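Local coordinates for glycosyltransferase (Streptomyces halstedii, PDB 3WAD), which belongs to the GT-B glycosyltransferases, two-domain proteins whose N- and C-terminal domains each carry a parallel beta-sheet flanked by helices, at residues A34-N39 with N55-M60; E104-S109 with D130-A135; N271-I276 with D370-Q375; L337-W342 with T362-L367. All coordinates share one frame; numbering follows the deposited sequence.

Interaction 1 (A34-N39 with N55-M60)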
loop_
_atom_site.group_PDB
_atom_site.type_symbol
_atom_site.label_atom_id
_atom_site.label_comp_id
_atom_site.label_asym_id
_atom_site.label_seq_id
_atom_site.Cartn_x
_atom_site.Cartn_y
_atom_site.Cartn_z
ATOM N N ALA B 34 9.138 0.543 -11.056
ATOM C CA ALA B 34 10.471 0.928 -11.481
ATOM C C ALA B 34 10.426 2.412 -11.673
ATOM O O ALA B 34 9.519 2.907 -12.351
ATOM C CB ALA B 34 10.831 0.204 -12.845
ATOM N N SER B 35 11.434 3.116 -11.150
ATOM C CA SER B 35 11.522 4.554 -11.278
ATOM C C SER B 35 12.973 4.925 -11.017
ATOM O O SER B 35 13.788 4.045 -10.578
ATOM C CB SER B 35 10.525 5.215 -10.289
ATOM O OG SER B 35 10.341 6.616 -10.474
ATOM N N HIS B 36 13.346 6.164 -11.321
ATOM C CA HIS B 36 14.681 6.673 -10.941
ATOM C C HIS B 36 14.951 6.541 -9.439
ATOM O O HIS B 36 14.029 6.476 -8.631
ATOM C CB HIS B 36 14.919 8.123 -11.391
ATOM C CG HIS B 36 14.482 8.416 -12.805
ATOM N ND1 HIS B 36 13.163 8.624 -13.149
ATOM C CD2 HIS B 36 15.199 8.590 -13.948
ATOM C CE1 HIS B 36 13.076 8.902 -14.434
ATOM N NE2 HIS B 36 14.296 8.903 -14.945
ATOM N N PRO B 37 16.239 6.466 -9.070
ATOM C CA PRO B 37 16.624 6.232 -7.655
ATOM C C PRO B 37 16.022 7.249 -6.702
ATOM O O PRO B 37 15.607 6.870 -5.575
ATOM C CB PRO B 37 18.157 6.318 -7.684
ATOM C CG PRO B 37 18.550 5.943 -9.101
ATOM C CD PRO B 37 17.384 6.352 -9.993
ATOM N N ASP B 38 15.892 8.508 -7.147
ATOM C CA ASP B 38 15.299 9.521 -6.305
ATOM C C ASP B 38 13.810 9.334 -6.040
ATOM O O ASP B 38 13.238 10.078 -5.253
ATOM C CB ASP B 38 15.607 10.991 -6.780
ATOM C CG ASP B 38 15.278 11.249 -8.236
ATOM O OD1 ASP B 38 15.364 10.349 -9.106
ATOM O OD2 ASP B 38 14.921 12.403 -8.527
ATOM N N ASN B 39 13.156 8.367 -6.684
ATOM C CA ASN B 39 11.746 8.156 -6.353
ATOM C C ASN B 39 11.636 6.962 -5.400
ATOM O O ASN B 39 10.558 6.636 -4.995
ATOM C CB ASN B 39 10.877 7.879 -7.617
ATOM C CG ASN B 39 9.416 8.316 -7.457
ATOM O OD1 ASN B 39 9.079 9.111 -6.610
ATOM N ND2 ASN B 39 8.552 7.808 -8.338
ATOM N N ASN B 55 19.635 7.025 -13.519
ATOM C CA ASN B 55 20.305 7.916 -12.539
ATOM C C ASN B 55 19.249 8.825 -11.994
ATOM O O ASN B 55 18.183 8.903 -12.621
ATOM C CB ASN B 55 21.421 8.745 -13.180
ATOM C CG ASN B 55 22.514 7.857 -13.874
ATOM O OD1 ASN B 55 22.797 8.008 -15.073
ATOM N ND2 ASN B 55 23.117 6.954 -13.118
ATOM N N ASP B 56 19.505 9.454 -10.837
ATOM C CA ASP B 56 18.543 10.394 -10.252
ATOM C C ASP B 56 18.062 11.322 -11.368
ATOM O O ASP B 56 18.883 11.837 -12.161
ATOM C CB ASP B 56 19.186 11.283 -9.157
ATOM C CG ASP B 56 19.417 10.530 -7.782
ATOM O OD1 ASP B 56 19.118 9.309 -7.600
ATOM O OD2 ASP B 56 19.906 11.191 -6.850
ATOM N N LEU B 57 16.753 11.550 -11.421
ATOM C CA LEU B 57 16.193 12.513 -12.361
ATOM C C LEU B 57 16.334 13.934 -11.817
ATOM O O LEU B 57 16.737 14.842 -12.556
ATOM C CB LEU B 57 14.710 12.211 -12.712
ATOM C CG LEU B 57 13.976 13.219 -13.614
ATOM C CD1 LEU B 57 14.704 13.174 -14.984
ATOM C CD2 LEU B 57 12.481 12.862 -13.778
ATOM N N ASN B 58 15.964 14.121 -10.548
ATOM C CA ASN B 58 15.929 15.446 -9.885
ATOM C C ASN B 58 15.096 16.485 -10.607
ATOM O O ASN B 58 15.593 17.592 -10.775
ATOM C CB ASN B 58 17.372 15.945 -9.718
ATOM C CG ASN B 58 18.128 15.099 -8.738
ATOM O OD1 ASN B 58 19.216 14.612 -9.034
ATOM N ND2 ASN B 58 17.501 14.823 -7.574
ATOM N N ILE B 59 13.841 16.166 -10.990
ATOM C CA ILE B 59 13.108 16.965 -12.028
ATOM C C ILE B 59 12.736 18.306 -11.467
ATOM O O ILE B 59 12.200 19.162 -12.207
ATOM C CB ILE B 59 11.661 16.465 -12.554
ATOM C CG1 ILE B 59 10.965 15.425 -11.670
ATOM C CG2 ILE B 59 11.556 16.369 -14.101
ATOM C CD1 ILE B 59 10.126 16.017 -10.541
ATOM N N MET B 60 12.942 18.470 -10.164
ATOM C CA MET B 60 12.615 19.742 -9.541
ATOM C C MET B 60 13.670 20.890 -9.640
ATOM O O MET B 60 13.282 22.055 -9.802
ATOM C CB MET B 60 12.123 19.526 -8.124
ATOM C CG MET B 60 10.720 20.015 -7.957
ATOM S SD MET B 60 10.724 21.250 -6.621
ATOM C CE MET B 60 11.654 22.676 -7.273
HETATM O O HOH W 1 12.871 13.690 -9.648
#
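The carboxylate of D38 grips two consecutive backbone amides of the facing loop. L57 N donates to D38 OD1 at 3.0 Å, and N58 N donates to D38 OD2 at 2.9 Å. Both donors sit well above the carboxylate plane, about 40° out of it. The torsion of D38 (chi1 52°) sets CG between its own backbone N and carbonyl carbon, and this turns both oxygens to the loop. Water 1 extends the grip: it donates to D38 OD2 at 2.7 Å and accepts from I59 N.

Beside this polar clasp lies a ring contact. L57 CB stands over the face of the H36 imidazole, 3.8 Å from its centroid and only 7° off the ring normal. N55 O lies near the ring plane, at the edge, 3.3 Å from H36 CD2. D56 curls its side chain back to P37, with OD1 3.1 Å from P37 CB.

The second shell fixes the turn after strand 30-35. N39 N bonds to H36 O, and N39 ND2 bonds to S35 OG, which also bonds to V7 O. F8 packs on both H36 and L57. The contact thus joins the end of strand 30-35 to the loop that follows edge strand 49-52 of the N-terminal sheet.

D56 OD1 comes within 4.2 Å of D38 OD1. The two backbone N-H groups probably offset part of that like-charge repulsion and stabilise D38 as an anion.

Interaction 2 (E104-S109 with D130-A135)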
loop_
_atom_site.group_PDB
_atom_site.type_symbol
_atom_site.label_atom_id
_atom_site.label_comp_id
_atom_site.label_asym_id
_atom_site.label_seq_id
_atom_site.Cartn_x
_atom_site.Cartn_y
_atom_site.Cartn_z
ATOM N N GLU B 104 12.321 12.390 -23.407
ATOM C CA GLU B 104 13.549 11.644 -23.431
ATOM C C GLU B 104 14.390 11.919 -22.198
ATOM O O GLU B 104 14.924 10.972 -21.578
ATOM C CB GLU B 104 14.367 11.914 -24.692
ATOM C CG GLU B 104 15.747 11.184 -24.620
ATOM C CD GLU B 104 15.638 9.682 -24.789
ATOM O OE1 GLU B 104 14.527 9.109 -25.103
ATOM O OE2 GLU B 104 16.710 9.044 -24.559
ATOM N N TYR B 105 14.550 13.213 -21.887
ATOM C CA TYR B 105 15.230 13.668 -20.675
ATOM C C TYR B 105 14.660 12.992 -19.400
ATOM O O TYR B 105 15.408 12.650 -18.497
ATOM C CB TYR B 105 15.032 15.189 -20.555
ATOM C CG TYR B 105 15.764 15.792 -19.405
ATOM C CD1 TYR B 105 17.033 16.370 -19.585
ATOM C CD2 TYR B 105 15.184 15.821 -18.147
ATOM C CE1 TYR B 105 17.716 16.955 -18.508
ATOM C CE2 TYR B 105 15.863 16.373 -17.054
ATOM C CZ TYR B 105 17.115 16.930 -17.253
ATOM O OH TYR B 105 17.734 17.508 -16.212
ATOM N N MET B 106 13.344 12.861 -19.339
ATOM C CA MET B 106 12.615 12.295 -18.207
ATOM C C MET B 106 12.686 10.763 -18.095
ATOM O O MET B 106 12.341 10.234 -17.021
ATOM C CB MET B 106 11.122 12.711 -18.254
ATOM C CG MET B 106 10.951 14.132 -17.806
ATOM S SD MET B 106 9.425 14.828 -18.469
ATOM C CE MET B 106 8.193 13.708 -17.800
ATOM N N ALA B 107 13.051 10.066 -19.184
ATOM C CA ALA B 107 13.271 8.597 -19.189
ATOM C C ALA B 107 14.378 8.271 -20.198
ATOM O O ALA B 107 14.125 7.854 -21.348
ATOM C CB ALA B 107 11.953 7.801 -19.477
ATOM N N ASP B 108 15.585 8.514 -19.703
ATOM C CA ASP B 108 16.882 8.309 -20.245
ATOM C C ASP B 108 17.232 7.087 -21.023
ATOM O O ASP B 108 16.692 6.070 -20.775
ATOM C CB ASP B 108 17.900 8.190 -19.005
ATOM C CG ASP B 108 18.634 9.353 -18.977
ATOM O OD1 ASP B 108 18.197 9.995 -20.008
ATOM O OD2 ASP B 108 19.404 9.726 -18.077
ATOM N N SER B 109 18.265 7.196 -21.850
ATOM C CA SER B 109 18.850 5.972 -22.451
ATOM C C SER B 109 19.373 5.030 -21.345
ATOM O O SER B 109 19.250 3.799 -21.487
ATOM C CB SER B 109 19.953 6.321 -23.423
ATOM O OG SER B 109 21.051 6.754 -22.694
ATOM N N ASP B 130 3.127 4.964 -16.624
ATOM C CA ASP B 130 2.717 6.385 -16.587
ATOM C C ASP B 130 2.893 7.059 -17.957
ATOM O O ASP B 130 3.938 6.901 -18.581
ATOM C CB ASP B 130 3.568 7.089 -15.563
ATOM C CG ASP B 130 3.554 8.634 -15.750
ATOM O OD1 ASP B 130 2.699 9.233 -15.119
ATOM O OD2 ASP B 130 4.401 9.197 -16.513
ATOM N N ALA B 131 1.876 7.836 -18.385
ATOM C CA ALA B 131 1.779 8.282 -19.781
ATOM C C ALA B 131 2.962 9.161 -20.239
ATOM O O ALA B 131 3.197 9.348 -21.437
ATOM C CB ALA B 131 0.433 8.966 -20.030
ATOM N N LEU B 132 3.699 9.715 -19.279
ATOM C CA LEU B 132 4.866 10.515 -19.583
ATOM C C LEU B 132 6.152 9.715 -19.527
ATOM O O LEU B 132 7.234 10.311 -19.638
ATOM C CB LEU B 132 4.952 11.700 -18.601
ATOM C CG LEU B 132 3.792 12.693 -18.724
ATOM C CD1 LEU B 132 4.114 14.051 -17.987
ATOM C CD2 LEU B 132 3.438 12.990 -20.156
ATOM N N THR B 133 6.064 8.399 -19.277
ATOM C CA THR B 133 7.289 7.633 -19.035
ATOM C C THR B 133 7.650 6.637 -20.200
ATOM O O THR B 133 7.371 5.432 -20.104
ATOM C CB THR B 133 7.157 6.861 -17.642
ATOM O OG1 THR B 133 6.862 7.827 -16.603
ATOM C CG2 THR B 133 8.506 6.187 -17.300
ATOM N N TYR B 134 8.297 7.123 -21.229
ATOM C CA TYR B 134 8.425 6.361 -22.492
ATOM C C TYR B 134 9.489 5.255 -22.503
ATOM O O TYR B 134 9.674 4.569 -23.516
ATOM C CB TYR B 134 8.575 7.310 -23.716
ATOM C CG TYR B 134 7.204 7.766 -24.215
ATOM C CD1 TYR B 134 6.536 8.875 -23.641
ATOM C CD2 TYR B 134 6.519 7.006 -25.173
ATOM C CE1 TYR B 134 5.272 9.243 -24.071
ATOM C CE2 TYR B 134 5.283 7.371 -25.611
ATOM C CZ TYR B 134 4.653 8.485 -25.057
ATOM O OH TYR B 134 3.387 8.781 -25.537
ATOM N N ALA B 135 10.199 5.061 -21.403
ATOM C CA ALA B 135 10.859 3.776 -21.224
ATOM C C ALA B 135 9.901 2.536 -21.162
ATOM O O ALA B 135 10.228 1.435 -21.673
ATOM C CB ALA B 135 11.767 3.853 -19.976
#
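An Asx turn at the end of strand 126-130, in the N-terminal parallel sheet of this GT-B fold, shapes the loop that packs against M106 and A107. M106 and A107 lie where helix 89-106 gives way to the link to helix 109-122. The contact is van der Waals packing, mostly between apolar side chains, with no hydrogen bond across it.

The methyl end of M106 does the reaching. Its CE lies 3.9 Å from L132 CB and 4.1 Å from L132 CD1. The thioether chain bends at its last torsion (chi3 59°) to bring CE to this place, and the two side chains cross at a slant. A107 is the second point of touch. Its CB faces the start of helix 135-141, 3.8 Å from A135 N and 4.0 Å from A135 CB. T133 CG2 comes up more loosely beside the same methyl.

The loop keeps its form through D130. T133 N bonds to D130 O in a type I turn. D130 OD1 bonds to H13 ND1 outside the contact. M111 of helix 109-122 packs on T133 and A135, and F8 lies against M106, so the contact belongs to a larger buried cluster.

D130 OD2 takes two donors from opposite faces of its carboxylate plane. T133 OG1 meets it at 2.8 Å on the anti side, while L132 N comes at 2.9 Å from well above the plane.

Interaction 3 (N271-I276 with D370-Q375)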
loop_
_atom_site.group_PDB
_atom_site.type_symbol
_atom_site.label_atom_id
_atom_site.label_comp_id
_atom_site.label_asym_id
_atom_site.label_seq_id
_atom_site.Cartn_x
_atom_site.Cartn_y
_atom_site.Cartn_z
ATOM N N ASN B 271 -8.289 37.349 3.927
ATOM C CA ASN B 271 -9.391 38.013 4.664
ATOM C C ASN B 271 -10.708 37.917 3.928
ATOM O O ASN B 271 -11.738 37.607 4.547
ATOM C CB ASN B 271 -9.036 39.488 5.002
ATOM C CG ASN B 271 -7.876 39.598 5.967
ATOM O OD1 ASN B 271 -6.900 40.272 5.676
ATOM N ND2 ASN B 271 -7.954 38.918 7.103
ATOM N N ALA B 272 -10.695 38.124 2.606
ATOM C CA ALA B 272 -11.941 38.031 1.821
ATOM C C ALA B 272 -12.508 36.607 1.782
ATOM O O ALA B 272 -13.696 36.355 2.089
ATOM C CB ALA B 272 -11.735 38.540 0.434
ATOM N N VAL B 273 -11.640 35.674 1.399
ATOM C CA VAL B 273 -11.974 34.276 1.322
ATOM C C VAL B 273 -12.512 33.783 2.662
ATOM O O VAL B 273 -13.523 33.058 2.697
ATOM C CB VAL B 273 -10.744 33.462 0.855
ATOM C CG1 VAL B 273 -11.096 32.043 0.792
ATOM C CG2 VAL B 273 -10.334 33.929 -0.528
ATOM N N ALA B 274 -11.922 34.230 3.772
ATOM C CA ALA B 274 -12.464 33.830 5.081
ATOM C C ALA B 274 -13.812 34.489 5.480
ATOM O O ALA B 274 -14.475 34.071 6.419
ATOM C CB ALA B 274 -11.407 34.041 6.184
ATOM N N ASP B 275 -14.231 35.521 4.763
ATOM C CA ASP B 275 -15.403 36.294 5.203
ATOM C C ASP B 275 -16.703 35.615 4.745
ATOM O O ASP B 275 -17.436 36.101 3.902
ATOM C CB ASP B 275 -15.234 37.750 4.751
ATOM C CG ASP B 275 -16.335 38.670 5.250
ATOM O OD1 ASP B 275 -16.974 38.355 6.297
ATOM O OD2 ASP B 275 -16.588 39.676 4.522
ATOM N N ILE B 276 -16.969 34.447 5.314
ATOM C CA ILE B 276 -18.015 33.566 4.855
ATOM C C ILE B 276 -18.563 32.804 6.049
ATOM O O ILE B 276 -17.952 32.730 7.094
ATOM C CB ILE B 276 -17.418 32.515 3.822
ATOM C CG1 ILE B 276 -16.406 31.578 4.522
ATOM C CG2 ILE B 276 -16.765 33.249 2.622
ATOM C CD1 ILE B 276 -16.525 30.153 4.131
ATOM N N ASP B 370 -12.534 39.736 -3.752
ATOM C CA ASP B 370 -13.964 39.842 -3.731
ATOM C C ASP B 370 -14.660 38.798 -4.599
ATOM O O ASP B 370 -15.670 38.226 -4.157
ATOM C CB ASP B 370 -14.395 41.247 -4.142
ATOM C CG ASP B 370 -14.259 42.255 -3.007
ATOM O OD1 ASP B 370 -13.568 41.975 -1.997
ATOM O OD2 ASP B 370 -14.855 43.357 -3.151
ATOM N N ARG B 371 -14.123 38.574 -5.804
ATOM C CA ARG B 371 -14.597 37.506 -6.696
ATOM C C ARG B 371 -14.525 36.115 -6.090
ATOM O O ARG B 371 -15.525 35.377 -6.161
ATOM C CB ARG B 371 -13.906 37.537 -8.048
ATOM C CG ARG B 371 -14.404 38.669 -8.842
ATOM C CD ARG B 371 -13.860 38.676 -10.258
ATOM N NE ARG B 371 -13.456 40.044 -10.589
ATOM C CZ ARG B 371 -12.894 40.454 -11.735
ATOM N NH1 ARG B 371 -12.654 39.602 -12.731
ATOM N NH2 ARG B 371 -12.571 41.748 -11.887
ATOM N N LEU B 372 -13.412 35.758 -5.461
ATOM C CA LEU B 372 -13.334 34.445 -4.759
ATOM C C LEU B 372 -14.345 34.325 -3.635
ATOM O O LEU B 372 -15.063 33.337 -3.531
ATOM C CB LEU B 372 -11.976 34.219 -4.136
ATOM C CG LEU B 372 -10.789 33.755 -4.944
ATOM C CD1 LEU B 372 -9.582 33.555 -3.940
ATOM C CD2 LEU B 372 -11.086 32.478 -5.804
ATOM N N ARG B 373 -14.408 35.342 -2.775
ATOM C CA ARG B 373 -15.310 35.297 -1.652
ATOM C C ARG B 373 -16.757 35.113 -2.115
ATOM O O ARG B 373 -17.527 34.196 -1.617
ATOM C CB ARG B 373 -15.113 36.578 -0.840
ATOM C CG ARG B 373 -15.990 36.718 0.325
ATOM C CD ARG B 373 -16.161 38.222 0.646
ATOM N NE ARG B 373 -16.954 38.927 -0.363
ATOM C CZ ARG B 373 -16.932 40.253 -0.554
ATOM N NH1 ARG B 373 -16.163 41.052 0.202
ATOM N NH2 ARG B 373 -17.701 40.782 -1.509
ATOM N N ASP B 374 -17.141 35.921 -3.115
ATOM C CA ASP B 374 -18.522 35.862 -3.626
ATOM C C ASP B 374 -18.838 34.489 -4.175
ATOM O O ASP B 374 -19.893 33.922 -3.888
ATOM C CB ASP B 374 -18.775 36.917 -4.699
ATOM C CG ASP B 374 -18.821 38.317 -4.118
ATOM O OD1 ASP B 374 -18.925 38.424 -2.872
ATOM O OD2 ASP B 374 -18.691 39.298 -4.921
ATOM N N GLN B 375 -17.925 33.925 -4.968
ATOM C CA GLN B 375 -18.128 32.539 -5.465
ATOM C C GLN B 375 -18.258 31.536 -4.304
ATOM O O GLN B 375 -19.183 30.712 -4.269
ATOM C CB GLN B 375 -17.006 32.208 -6.429
ATOM C CG GLN B 375 -17.121 32.948 -7.746
ATOM C CD GLN B 375 -16.089 32.456 -8.787
ATOM O OE1 GLN B 375 -14.964 32.136 -8.455
ATOM N NE2 GLN B 375 -16.477 32.395 -10.017
HETATM O O HOH W 2 -14.998 40.670 2.657
#
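R373 reaches D275 through water 2, which accepts from R373 NH1 at 2.7 Å and donates to D275 OD2 at 2.6 Å. This bridge spans helices 266-274 and 369-381, two of the helices that flank the C-terminal parallel sheet of the GT-B fold. D275 itself sits just past the end of its helix, at the centre of an inverse gamma turn. Its carboxylate stands nearly square to the guanidinium plane, 85° apart, and OD2 also forms a salt bridge with R377.

The R373 chain leaves its helix with CG anti to the backbone N (chi1 178°). Its methylenes then run over the carbonyl of A272, with CG modelled 2.9 Å from A272 O, closer than normal contact and so doubtful in detail. A272 CB packs beside R373 CB. I276 CG2 lies more loosely against R373 CG.

Deeper in, V273 CG2 meets L372 CD1 at 3.5 Å, their side chains crossing at a slant. L376 adds to this packing from the next turn of helix 369-381, and L372 also touches V339 and L337.

Within its own helix R373 forms a salt-bridge network with two aspartates. D370 OD1 contributes charge only, since it lies well out of the guanidinium plane. R373 grips D374 side-on: D374 OD1 takes R373 NE at 3.2 Å and R373 NH2 at 3.0 Å, both from one face of its carboxylate and in the guanidinium plane.

Interaction 4 (L337-W342 with T362-L367); sequences LIVPNW and TEVPDL
One direct hydrogen bond joins the two segments: T362 N donates to I338 O at 3.1 Å. It carries the parallel pairing of strands 336-338 and 359-361 past the end of the latter, at the edge of the C-terminal sheet of the GT-B fold. The pairing then lapses. V339 CA approaches T362 O at 3.5 Å in a CA-H...O contact, and P340 CD lies beside the same oxygen.

Water carries the polar link further on. Water 3 donates to P340 O at 2.8 Å and to E363 OE1 at 2.9 Å, and it accepts from V364 N at 2.8 Å. The E363 chain folds back at its second torsion (chi2 -75°), which brings OE1 to the water and to within 3.9 Å of P340 CG.

The apolar contacts centre on two valines. V339 turns CG1 to V364 CG2, while its other methyl, CG2, meets L367 CD1. Both pairs cross at about a right angle. V364 also presses against the six-membered part of the W342 indole, where CG2 comes 3.8 Å from CZ3 and CB lies at the ring edge, in plane. L372 of helix 369-381 packs on V339 as well.

T362 OG1 pairs with Q375 OE1, outside the contact, at a modelled distance too short to be exact. T362 O is buried here without a hydrogen-bond partner in the model. The CA-H of V339 probably offsets only part of that cost, and the bridging water instead serves the polar atoms further along the two segments.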
loop_
_atom_site.group_PDB
_atom_site.type_symbol
_atom_site.label_atom_id
_atom_site.label_comp_id
_atom_site.label_asym_id
_atom_site.label_seq_id
_atom_site.Cartn_x
_atom_site.Cartn_y
_atom_site.Cartn_z
ATOM N N LEU B 337 -14.437 25.472 -5.951
ATOM C CA LEU B 337 -14.081 26.714 -6.576
ATOM C C LEU B 337 -12.698 26.502 -7.158
ATOM O O LEU B 337 -11.755 26.179 -6.433
ATOM C CB LEU B 337 -14.213 27.888 -5.559
ATOM C CG LEU B 337 -13.674 29.307 -5.702
ATOM C CD1 LEU B 337 -13.519 29.789 -7.098
ATOM C CD2 LEU B 337 -14.372 30.325 -4.707
ATOM N N ILE B 338 -12.624 26.588 -8.474
ATOM C CA ILE B 338 -11.419 26.226 -9.222
ATOM C C ILE B 338 -10.767 27.482 -9.710
ATOM O O ILE B 338 -11.406 28.298 -10.342
ATOM C CB ILE B 338 -11.746 25.233 -10.428
ATOM C CG1 ILE B 338 -12.435 23.972 -9.899
ATOM C CG2 ILE B 338 -10.440 24.790 -11.166
ATOM C CD1 ILE B 338 -13.210 23.156 -10.949
ATOM N N VAL B 339 -9.511 27.665 -9.375
ATOM C CA VAL B 339 -8.717 28.703 -9.966
ATOM C C VAL B 339 -7.680 27.983 -10.881
ATOM O O VAL B 339 -6.589 27.642 -10.422
ATOM C CB VAL B 339 -8.005 29.567 -8.884
ATOM C CG1 VAL B 339 -7.052 30.634 -9.542
ATOM C CG2 VAL B 339 -9.018 30.291 -8.020
ATOM N N PRO B 340 -8.017 27.755 -12.179
ATOM C CA PRO B 340 -7.194 26.753 -12.906
ATOM C C PRO B 340 -5.738 27.147 -13.106
ATOM O O PRO B 340 -5.403 28.279 -13.430
ATOM C CB PRO B 340 -7.886 26.585 -14.262
ATOM C CG PRO B 340 -9.300 27.197 -14.124
ATOM C CD PRO B 340 -9.293 28.074 -12.864
ATOM N N ASN B 341 -4.871 26.182 -12.890
ATOM C CA ASN B 341 -3.531 26.331 -13.281
ATOM C C ASN B 341 -3.503 25.904 -14.760
ATOM O O ASN B 341 -4.541 25.669 -15.351
ATOM C CB ASN B 341 -2.653 25.480 -12.373
ATOM C CG ASN B 341 -1.202 25.867 -12.459
ATOM O OD1 ASN B 341 -0.477 25.658 -11.503
ATOM N ND2 ASN B 341 -0.756 26.441 -13.621
ATOM N N TRP B 342 -2.354 25.859 -15.392
ATOM C CA TRP B 342 -2.347 25.407 -16.781
ATOM C C TRP B 342 -1.257 24.384 -16.950
ATOM O O TRP B 342 -0.663 24.328 -17.984
ATOM C CB TRP B 342 -2.162 26.591 -17.738
ATOM C CG TRP B 342 -1.078 27.564 -17.262
ATOM C CD1 TRP B 342 0.300 27.464 -17.480
ATOM C CD2 TRP B 342 -1.270 28.764 -16.467
ATOM N NE1 TRP B 342 0.953 28.513 -16.866
ATOM C CE2 TRP B 342 0.030 29.331 -16.245
ATOM C CE3 TRP B 342 -2.410 29.416 -15.921
ATOM C CZ2 TRP B 342 0.218 30.534 -15.492
ATOM C CZ3 TRP B 342 -2.224 30.606 -15.165
ATOM C CH2 TRP B 342 -0.914 31.152 -14.966
ATOM N N THR B 362 -12.815 30.873 -11.295
ATOM C CA THR B 362 -12.186 32.168 -11.602
ATOM C C THR B 362 -10.835 32.012 -12.249
ATOM O O THR B 362 -9.926 31.537 -11.610
ATOM C CB THR B 362 -12.030 33.068 -10.333
ATOM O OG1 THR B 362 -13.325 33.281 -9.787
ATOM C CG2 THR B 362 -11.433 34.415 -10.723
ATOM N N GLU B 363 -10.670 32.427 -13.496
ATOM C CA GLU B 363 -9.330 32.326 -14.105
ATOM C C GLU B 363 -8.337 33.183 -13.386
ATOM O O GLU B 363 -8.708 34.186 -12.800
ATOM C CB GLU B 363 -9.346 32.763 -15.540
ATOM C CG GLU B 363 -10.349 32.062 -16.389
ATOM C CD GLU B 363 -9.945 30.615 -16.764
ATOM O OE1 GLU B 363 -8.762 30.204 -16.578
ATOM O OE2 GLU B 363 -10.831 29.880 -17.273
ATOM N N VAL B 364 -7.075 32.809 -13.456
ATOM C CA VAL B 364 -6.018 33.593 -12.849
ATOM C C VAL B 364 -6.115 35.106 -13.207
ATOM O O VAL B 364 -6.270 35.923 -12.291
ATOM C CB VAL B 364 -4.618 32.986 -13.137
ATOM C CG1 VAL B 364 -3.515 33.917 -12.756
ATOM C CG2 VAL B 364 -4.440 31.718 -12.311
ATOM N N PRO B 365 -6.058 35.486 -14.514
ATOM C CA PRO B 365 -6.214 36.925 -14.849
ATOM C C PRO B 365 -7.450 37.679 -14.271
ATOM O O PRO B 365 -7.424 38.914 -14.252
ATOM C CB PRO B 365 -6.262 36.929 -16.398
ATOM C CG PRO B 365 -6.417 35.494 -16.816
ATOM C CD PRO B 365 -5.795 34.681 -15.721
ATOM N N ASP B 366 -8.509 36.976 -13.831
ATOM C CA ASP B 366 -9.739 37.580 -13.222
ATOM C C ASP B 366 -9.826 37.482 -11.705
ATOM O O ASP B 366 -10.884 37.703 -11.106
ATOM C CB ASP B 366 -11.003 36.892 -13.748
ATOM C CG ASP B 366 -11.151 36.987 -15.229
ATOM O OD1 ASP B 366 -10.595 37.909 -15.880
ATOM O OD2 ASP B 366 -11.829 36.110 -15.760
ATOM N N LEU B 367 -8.722 37.113 -11.083
ATOM C CA LEU B 367 -8.697 36.828 -9.684
ATOM C C LEU B 367 -8.779 38.132 -8.910
ATOM O O LEU B 367 -7.905 38.947 -9.057
ATOM C CB LEU B 367 -7.334 36.215 -9.427
ATOM C CG LEU B 367 -7.093 35.314 -8.265
ATOM C CD1 LEU B 367 -8.302 34.417 -8.115
ATOM C CD2 LEU B 367 -5.800 34.537 -8.639
HETATM O O HOH W 3 -6.504 30.461 -14.839
#

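Overall arrangement
Interactions 1 and 2 lie in the N-terminal domain, interactions 3 and 4 in the C-terminal one. Interactions 1 and 2 are direct neighbours, with centres about 11 Å apart. L57 CD1 packs 3.9 Å from M106 CA, so one leucine serves both. Interactions 3 and 4 have centres about 14 Å apart, and interaction 4 is nested in the chain loop that interaction 3 closes. Helix 369-381 joins them: R371 and L372 meet residues of interaction 4. Neither interaction 1 nor 2 touches interaction 3 or 4. The nearest atoms of interactions 2 and 4 are about 11 Å apart, whereas interactions 2 and 3 are farthest, with centres about 42 Å apart.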